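Local structure of SsfX3 (3SKV) at residues P59-A67 with V76-V85; K185-D193 with W208-L218. The protein transfers a salicylyl group in a tetracycline biosynthetic pathway, as a GDSL-family acyltransferase with an added jelly-roll domain. The protein carries 1 engineered substitution. One frame throughout, in Å; residues are numbered along the deposited sequence.

Contact 1 (P59-A67 with V76-V85)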
# COMPACT_ATOMS: atom_id res chain seq x y z
N PRO A 59 0.71 -13.82 -2.16
CA PRO A 59 -0.38 -12.89 -1.78
C PRO A 59 -0.58 -11.91 -2.95
O PRO A 59 0.41 -11.50 -3.60
CB PRO A 59 0.17 -12.16 -0.53
CG PRO A 59 1.50 -12.80 -0.23
CD PRO A 59 1.97 -13.45 -1.51
N TRP A 60 -1.85 -11.60 -3.28
CA TRP A 60 -2.21 -10.66 -4.35
C TRP A 60 -3.01 -9.52 -3.78
O TRP A 60 -3.75 -9.69 -2.81
CB TRP A 60 -3.01 -11.34 -5.45
CG TRP A 60 -2.20 -12.18 -6.39
CD1 TRP A 60 -1.60 -13.38 -6.12
CD2 TRP A 60 -2.04 -11.96 -7.80
NE1 TRP A 60 -0.99 -13.87 -7.26
CE2 TRP A 60 -1.28 -13.04 -8.31
CE3 TRP A 60 -2.47 -10.95 -8.68
CZ2 TRP A 60 -0.93 -13.13 -9.67
CZ3 TRP A 60 -2.11 -11.03 -10.02
CH2 TRP A 60 -1.33 -12.10 -10.50
N ARG A 61 -2.88 -8.35 -4.39
CA ARG A 61 -3.63 -7.17 -3.98
C ARG A 61 -4.84 -6.89 -4.89
O ARG A 61 -5.35 -5.79 -4.95
CB ARG A 61 -2.71 -5.97 -3.79
CG ARG A 61 -1.84 -6.12 -2.56
CD ARG A 61 -1.13 -4.83 -2.27
NE ARG A 61 -0.16 -4.53 -3.31
CZ ARG A 61 0.03 -3.34 -3.86
NH1 ARG A 61 -0.66 -2.29 -3.43
NH2 ARG A 61 0.92 -3.18 -4.83
N ALA A 62 -5.32 -7.94 -5.56
CA ALA A 62 -6.51 -7.98 -6.42
C ALA A 62 -6.90 -9.47 -6.58
O ALA A 62 -6.05 -10.31 -6.27
CB ALA A 62 -6.20 -7.38 -7.78
N PRO A 63 -8.16 -9.85 -6.98
CA PRO A 63 -8.50 -11.29 -7.10
C PRO A 63 -7.68 -11.92 -8.22
O PRO A 63 -7.93 -11.57 -9.36
CB PRO A 63 -10.00 -11.29 -7.42
CG PRO A 63 -10.46 -9.93 -7.13
CD PRO A 63 -9.31 -9.00 -7.33
N HIS A 64 -6.70 -12.79 -7.92
CA HIS A 64 -5.76 -13.36 -8.88
C HIS A 64 -6.39 -14.02 -10.10
O HIS A 64 -5.83 -13.93 -11.19
CB HIS A 64 -4.72 -14.29 -8.20
CG HIS A 64 -5.31 -15.53 -7.61
ND1 HIS A 64 -5.41 -16.70 -8.35
CD2 HIS A 64 -5.84 -15.74 -6.38
CE1 HIS A 64 -5.98 -17.58 -7.54
NE2 HIS A 64 -6.26 -17.05 -6.34
N GLU A 65 -7.53 -14.69 -9.91
CA GLU A 65 -8.30 -15.37 -10.95
C GLU A 65 -8.88 -14.39 -12.01
O GLU A 65 -9.06 -14.76 -13.16
CB GLU A 65 -9.41 -16.27 -10.33
CG GLU A 65 -10.40 -15.54 -9.41
CD GLU A 65 -9.99 -15.29 -7.96
OE1 GLU A 65 -9.07 -14.48 -7.72
OE2 GLU A 65 -10.62 -15.89 -7.05
N ASP A 66 -9.08 -13.12 -11.62
CA ASP A 66 -9.63 -12.05 -12.45
C ASP A 66 -8.61 -10.98 -12.80
O ASP A 66 -9.03 -9.91 -13.21
CB ASP A 66 -10.81 -11.37 -11.71
CG ASP A 66 -11.97 -12.26 -11.32
OD1 ASP A 66 -12.25 -13.23 -12.06
OD2 ASP A 66 -12.63 -11.95 -10.31
N ALA A 67 -7.30 -11.24 -12.62
CA ALA A 67 -6.25 -10.23 -12.85
C ALA A 67 -6.33 -9.52 -14.22
O ALA A 67 -6.07 -8.31 -14.32
CB ALA A 67 -4.88 -10.84 -12.65
N VAL A 76 -0.07 -6.70 -15.22
CA VAL A 76 -0.64 -7.68 -14.26
C VAL A 76 0.22 -7.99 -13.02
O VAL A 76 -0.31 -8.04 -11.91
CB VAL A 76 -1.22 -8.92 -14.99
CG1 VAL A 76 -1.19 -10.18 -14.13
CG2 VAL A 76 -2.64 -8.64 -15.47
N GLY A 77 1.52 -8.13 -13.24
CA GLY A 77 2.53 -8.40 -12.22
C GLY A 77 2.48 -7.46 -11.04
O GLY A 77 2.70 -7.90 -9.90
N ARG A 78 2.14 -6.17 -11.30
CA ARG A 78 2.00 -5.10 -10.30
C ARG A 78 1.00 -5.48 -9.19
O ARG A 78 1.22 -5.11 -8.04
CB ARG A 78 1.57 -3.77 -10.96
CG ARG A 78 2.59 -3.21 -11.96
CD ARG A 78 1.96 -2.21 -12.92
NE ARG A 78 1.96 -0.84 -12.40
CZ ARG A 78 2.37 0.23 -13.09
NH1 ARG A 78 2.82 0.09 -14.33
NH2 ARG A 78 2.33 1.43 -12.54
N LEU A 79 -0.07 -6.24 -9.53
CA LEU A 79 -1.09 -6.71 -8.58
C LEU A 79 -0.54 -7.69 -7.53
O LEU A 79 -1.10 -7.76 -6.43
CB LEU A 79 -2.25 -7.37 -9.34
CG LEU A 79 -3.37 -6.51 -9.98
CD1 LEU A 79 -3.30 -5.03 -9.62
CD2 LEU A 79 -3.53 -6.80 -11.45
N ALA A 80 0.55 -8.44 -7.87
CA ALA A 80 1.20 -9.42 -6.99
C ALA A 80 2.38 -8.85 -6.22
O ALA A 80 3.02 -9.56 -5.43
CB ALA A 80 1.62 -10.67 -7.77
N GLN A 81 2.66 -7.56 -6.37
CA GLN A 81 3.73 -6.92 -5.60
C GLN A 81 3.20 -6.72 -4.19
O GLN A 81 2.09 -6.20 -4.01
CB GLN A 81 4.20 -5.63 -6.24
CG GLN A 81 5.10 -5.89 -7.44
CD GLN A 81 5.44 -4.63 -8.20
OE1 GLN A 81 5.26 -3.50 -7.72
NE2 GLN A 81 5.92 -4.82 -9.42
N THR A 82 3.93 -7.26 -3.22
CA THR A 82 3.54 -7.37 -1.81
C THR A 82 3.60 -6.10 -0.93
O THR A 82 3.76 -6.18 0.29
CB THR A 82 4.14 -8.62 -1.22
OG1 THR A 82 5.55 -8.53 -1.37
CG2 THR A 82 3.63 -9.88 -1.88
N SER A 83 3.37 -4.94 -1.57
CA SER A 83 3.36 -3.63 -0.95
C SER A 83 2.19 -3.47 0.05
O SER A 83 1.01 -3.60 -0.32
CB SER A 83 3.30 -2.56 -2.03
OG SER A 83 3.84 -1.36 -1.51
N GLY A 84 2.54 -3.25 1.32
CA GLY A 84 1.58 -3.12 2.42
C GLY A 84 1.04 -4.47 2.89
O GLY A 84 0.13 -4.52 3.71
N VAL A 85 1.59 -5.57 2.35
CA VAL A 85 1.16 -6.91 2.74
C VAL A 85 1.97 -7.38 3.94
O VAL A 85 3.20 -7.22 3.99
CB VAL A 85 1.21 -7.95 1.56
CG1 VAL A 85 0.80 -9.36 2.04
CG2 VAL A 85 0.35 -7.50 0.38
O HOH W 1 0.50 -8.50 -3.35
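Arg61 meets the 76-85 segment through both backbone and side chain. Its amide N donates to Leu79 O at 2.8 Å, a nearly straight bond (167°). Farther out, its NE donates to Gln81 O at 2.9 Å and its NH2 adds a weak bond to the same oxygen. A bend at chi3 (-67°) turns the guanidinium back onto this carbonyl and lays one of its faces over Ser83. NH1 reaches away to Ser222 O, so arginine, with donors on several sides, suits a place between two separate carbonyls. A leucine here would probably take from Gln81 O its NE and NH2 donors, leaving the weak bond from water 1, and cost Ser222 O its guanidinium donor. That water also donates to Pro59 O at 3.0 Å, joining two carbonyls that cannot bond each other.

Packing takes over around Trp60. Ala80 CB sits over its six-membered ring, 3.9 Å from the centroid, in a CH-pi contact, while His64 CB covers the opposite face; a small methyl is what lets the indole lie so close. Leu79 CB approaches Trp60 CE3 at 3.6 Å, and its CG packs on Ala62 CB. Beyond Arg61, Val85 CG1 touches Pro59 CB at 3.9 Å. Val85 closes a type II beta turn from Thr82, with Gly84 taking the positive phi; the turn leads into strand 86-91 of the jelly-roll N-terminal domain.

Contact 2 (K185-D193 with W208-L218)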
# COMPACT_ATOMS: atom_id res chain seq x y z
N LYS A 185 -8.71 -4.69 14.10
CA LYS A 185 -8.44 -3.28 13.85
C LYS A 185 -9.35 -2.80 12.74
O LYS A 185 -9.73 -3.59 11.84
CB LYS A 185 -6.99 -3.08 13.41
CG LYS A 185 -6.04 -3.11 14.56
CD LYS A 185 -4.62 -2.99 14.07
CE LYS A 185 -3.64 -3.49 15.11
NZ LYS A 185 -3.73 -2.74 16.40
N PRO A 186 -9.73 -1.50 12.76
CA PRO A 186 -10.54 -0.96 11.65
C PRO A 186 -9.76 -1.04 10.34
O PRO A 186 -8.54 -0.90 10.33
CB PRO A 186 -10.82 0.48 12.07
CG PRO A 186 -10.46 0.55 13.54
CD PRO A 186 -9.39 -0.45 13.75
N HIS A 187 -10.47 -1.27 9.25
CA HIS A 187 -9.84 -1.41 7.94
C HIS A 187 -9.65 -0.09 7.26
O HIS A 187 -10.59 0.71 7.15
CB HIS A 187 -10.64 -2.35 7.02
CG HIS A 187 -10.65 -3.75 7.49
ND1 HIS A 187 -9.66 -4.63 7.12
CD2 HIS A 187 -11.52 -4.38 8.30
CE1 HIS A 187 -9.95 -5.78 7.72
NE2 HIS A 187 -11.07 -5.68 8.43
N TRP A 188 -8.43 0.13 6.76
CA TRP A 188 -8.12 1.32 6.00
C TRP A 188 -7.68 0.98 4.59
O TRP A 188 -6.61 0.40 4.40
CB TRP A 188 -7.11 2.23 6.71
CG TRP A 188 -6.68 3.41 5.88
CD1 TRP A 188 -7.43 4.08 4.94
CD2 TRP A 188 -5.39 4.04 5.89
NE1 TRP A 188 -6.69 5.09 4.38
CE2 TRP A 188 -5.44 5.10 4.95
CE3 TRP A 188 -4.21 3.85 6.65
CZ2 TRP A 188 -4.34 5.96 4.74
CZ3 TRP A 188 -3.13 4.69 6.43
CH2 TRP A 188 -3.19 5.72 5.48
N ILE A 189 -8.53 1.35 3.60
CA ILE A 189 -8.23 1.17 2.18
C ILE A 189 -7.69 2.47 1.61
O ILE A 189 -8.34 3.52 1.71
CB ILE A 189 -9.44 0.66 1.34
CG1 ILE A 189 -10.08 -0.60 1.95
CG2 ILE A 189 -9.01 0.45 -0.14
CD1 ILE A 189 -11.24 -1.18 1.08
N HIS A 190 -6.48 2.40 0.99
CA HIS A 190 -5.91 3.57 0.33
C HIS A 190 -5.73 3.25 -1.17
O HIS A 190 -5.11 2.24 -1.53
CB HIS A 190 -4.61 4.10 0.98
CG HIS A 190 -4.06 5.28 0.24
ND1 HIS A 190 -4.62 6.56 0.38
CD2 HIS A 190 -3.09 5.33 -0.72
CE1 HIS A 190 -3.97 7.33 -0.48
NE2 HIS A 190 -3.03 6.64 -1.16
N TYR A 191 -6.30 4.12 -2.02
CA TYR A 191 -6.21 3.98 -3.47
C TYR A 191 -5.62 5.24 -4.10
O TYR A 191 -5.93 6.34 -3.69
CB TYR A 191 -7.60 3.68 -4.07
CG TYR A 191 -7.65 3.71 -5.58
CD1 TYR A 191 -7.29 2.59 -6.33
CD2 TYR A 191 -8.06 4.85 -6.26
CE1 TYR A 191 -7.29 2.62 -7.72
CE2 TYR A 191 -8.07 4.88 -7.66
CZ TYR A 191 -7.68 3.77 -8.38
OH TYR A 191 -7.75 3.78 -9.75
N GLY A 192 -4.82 5.07 -5.13
CA GLY A 192 -4.29 6.21 -5.87
C GLY A 192 -2.80 6.46 -5.81
O GLY A 192 -2.01 5.57 -5.48
N ASP A 193 -2.42 7.70 -6.18
CA ASP A 193 -1.05 8.24 -6.28
C ASP A 193 -0.36 7.85 -7.59
O ASP A 193 -0.66 6.80 -8.18
CB ASP A 193 -0.19 7.93 -5.03
CG ASP A 193 -0.66 8.64 -3.78
OD1 ASP A 193 -0.58 9.90 -3.74
OD2 ASP A 193 -1.09 7.94 -2.82
N TRP A 208 5.13 5.82 4.32
CA TRP A 208 4.21 6.74 4.97
C TRP A 208 2.93 6.00 5.35
O TRP A 208 2.44 6.19 6.47
CB TRP A 208 3.96 7.98 4.11
CG TRP A 208 3.12 7.76 2.89
CD1 TRP A 208 3.55 7.50 1.63
CD2 TRP A 208 1.69 7.79 2.83
NE1 TRP A 208 2.48 7.37 0.78
CE2 TRP A 208 1.32 7.56 1.49
CE3 TRP A 208 0.68 8.00 3.78
CZ2 TRP A 208 -0.01 7.55 1.07
CZ3 TRP A 208 -0.64 7.95 3.38
CH2 TRP A 208 -0.98 7.76 2.04
N LEU A 209 2.42 5.11 4.46
CA LEU A 209 1.23 4.29 4.66
C LEU A 209 1.35 3.39 5.87
O LEU A 209 0.45 3.37 6.71
CB LEU A 209 0.99 3.41 3.41
CG LEU A 209 0.15 4.02 2.30
CD1 LEU A 209 0.14 3.14 1.12
CD2 LEU A 209 -1.30 4.26 2.76
N ALA A 210 2.47 2.67 5.98
CA ALA A 210 2.76 1.77 7.09
C ALA A 210 2.83 2.54 8.41
O ALA A 210 2.17 2.15 9.37
CB ALA A 210 4.07 1.03 6.83
N LEU A 211 3.57 3.67 8.43
CA LEU A 211 3.74 4.54 9.60
C LEU A 211 2.41 5.15 10.02
O LEU A 211 2.13 5.23 11.22
CB LEU A 211 4.73 5.67 9.27
CG LEU A 211 6.20 5.59 9.70
CD1 LEU A 211 6.59 4.29 10.50
CD2 LEU A 211 7.10 5.96 8.56
N ALA A 212 1.60 5.61 9.05
CA ALA A 212 0.31 6.23 9.34
C ALA A 212 -0.65 5.18 9.94
O ALA A 212 -1.22 5.45 10.98
CB ALA A 212 -0.28 6.86 8.08
N ALA A 213 -0.73 3.97 9.35
CA ALA A 213 -1.59 2.88 9.83
C ALA A 213 -1.19 2.40 11.23
O ALA A 213 -2.06 2.19 12.08
CB ALA A 213 -1.56 1.70 8.87
N ARG A 214 0.11 2.23 11.46
CA ARG A 214 0.63 1.77 12.74
C ARG A 214 0.35 2.78 13.85
O ARG A 214 -0.06 2.38 14.94
CB ARG A 214 2.13 1.47 12.66
CG ARG A 214 2.47 0.25 11.83
CD ARG A 214 3.94 0.23 11.47
NE ARG A 214 4.79 0.05 12.64
CZ ARG A 214 6.09 0.31 12.68
NH1 ARG A 214 6.71 0.76 11.59
NH2 ARG A 214 6.79 0.11 13.79
N ALA A 215 0.53 4.09 13.57
CA ALA A 215 0.28 5.12 14.57
C ALA A 215 -1.21 5.22 14.89
O ALA A 215 -1.58 5.55 16.02
CB ALA A 215 0.81 6.44 14.09
N GLU A 216 -2.07 4.94 13.89
CA GLU A 216 -3.51 5.02 14.05
C GLU A 216 -4.18 3.74 14.55
O GLU A 216 -5.32 3.82 14.99
CB GLU A 216 -4.18 5.53 12.76
CG GLU A 216 -4.04 7.04 12.54
CD GLU A 216 -4.53 7.96 13.66
OE1 GLU A 216 -5.56 7.64 14.31
OE2 GLU A 216 -3.90 9.01 13.87
N GLY A 217 -3.50 2.59 14.46
CA GLY A 217 -4.08 1.30 14.84
C GLY A 217 -5.01 0.79 13.75
O GLY A 217 -6.06 0.21 14.04
N LEU A 218 -4.63 0.98 12.47
CA LEU A 218 -5.46 0.58 11.33
C LEU A 218 -4.91 -0.62 10.59
O LEU A 218 -3.70 -0.79 10.47
CB LEU A 218 -5.64 1.74 10.34
CG LEU A 218 -6.28 3.03 10.85
CD1 LEU A 218 -6.07 4.15 9.86
CD2 LEU A 218 -7.77 2.84 11.14
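Trp188 spans the gap between strand 187-192 and helix 208-216, the first two elements of a beta-alpha-beta unit that strand 219-223 completes. Strand and helix run nearly antiparallel (159°), their axes 10.7 Å apart, a distance that a large flat side chain fills well. With CG anti to its backbone N (chi1 175°), the indole projects toward the helix. At its root, Trp188 CB lies against Leu218 CB and CD1. CE3 follows the same leucine, 3.7 Å from Leu218 CD1, and meets Ala213 CB. CZ3 reaches the helix itself, 3.9 Å from Ala212 CB, with Ala213 N at the ring edge; alanines suit these positions because their short side chains let the indole come up against the helix. At the tip, CH2 touches Leu209 CD2 at 3.6 Å and Trp208 CZ3 at 4.0 Å. The polar NE1 bonds to Ser249 OG on strand 247-252.

Past the helix end, Gly217 adopts positive phi, comfortable for glycine, and its carbonyl O rests by Lys185 CG and Pro186 CD. Leu218 follows, its CD2 on Pro186 CB.

At the other end, His190 presents a ring face to the edge of Trp208 in a T-shaped pair, planes at 83°. Its ND1 bonds to Ser249 OG too, and Asp193, in the family's GDSL sequence motif, also pairs with Arg251 through OD1. Asp193 OD2 accepts a hydrogen bond from His190 NE2 at 2.9 Å, the carboxylate oxygen lying close to the imidazole plane.

How the contacts relate
The two contacts follow one another along the chain and share no helix or strand. Contact 1 belongs to the jelly-roll N-terminal domain and contact 2 to the five-stranded parallel sheet of the GDSL domain. Their centres are 18 Å apart and their nearest atoms about 6 Å, so they do not touch directly. Strand 219-223 and the loop after it lie between them: Arg61 and Arg78 of contact 1 bond to Ser222, Phe225 and Asp228, while Gly192 of contact 2 bonds to Ser224. Contact 1 thus probably helps hold the added domain against the GDSL fold, near the GDSL motif at the end of strand 187-192.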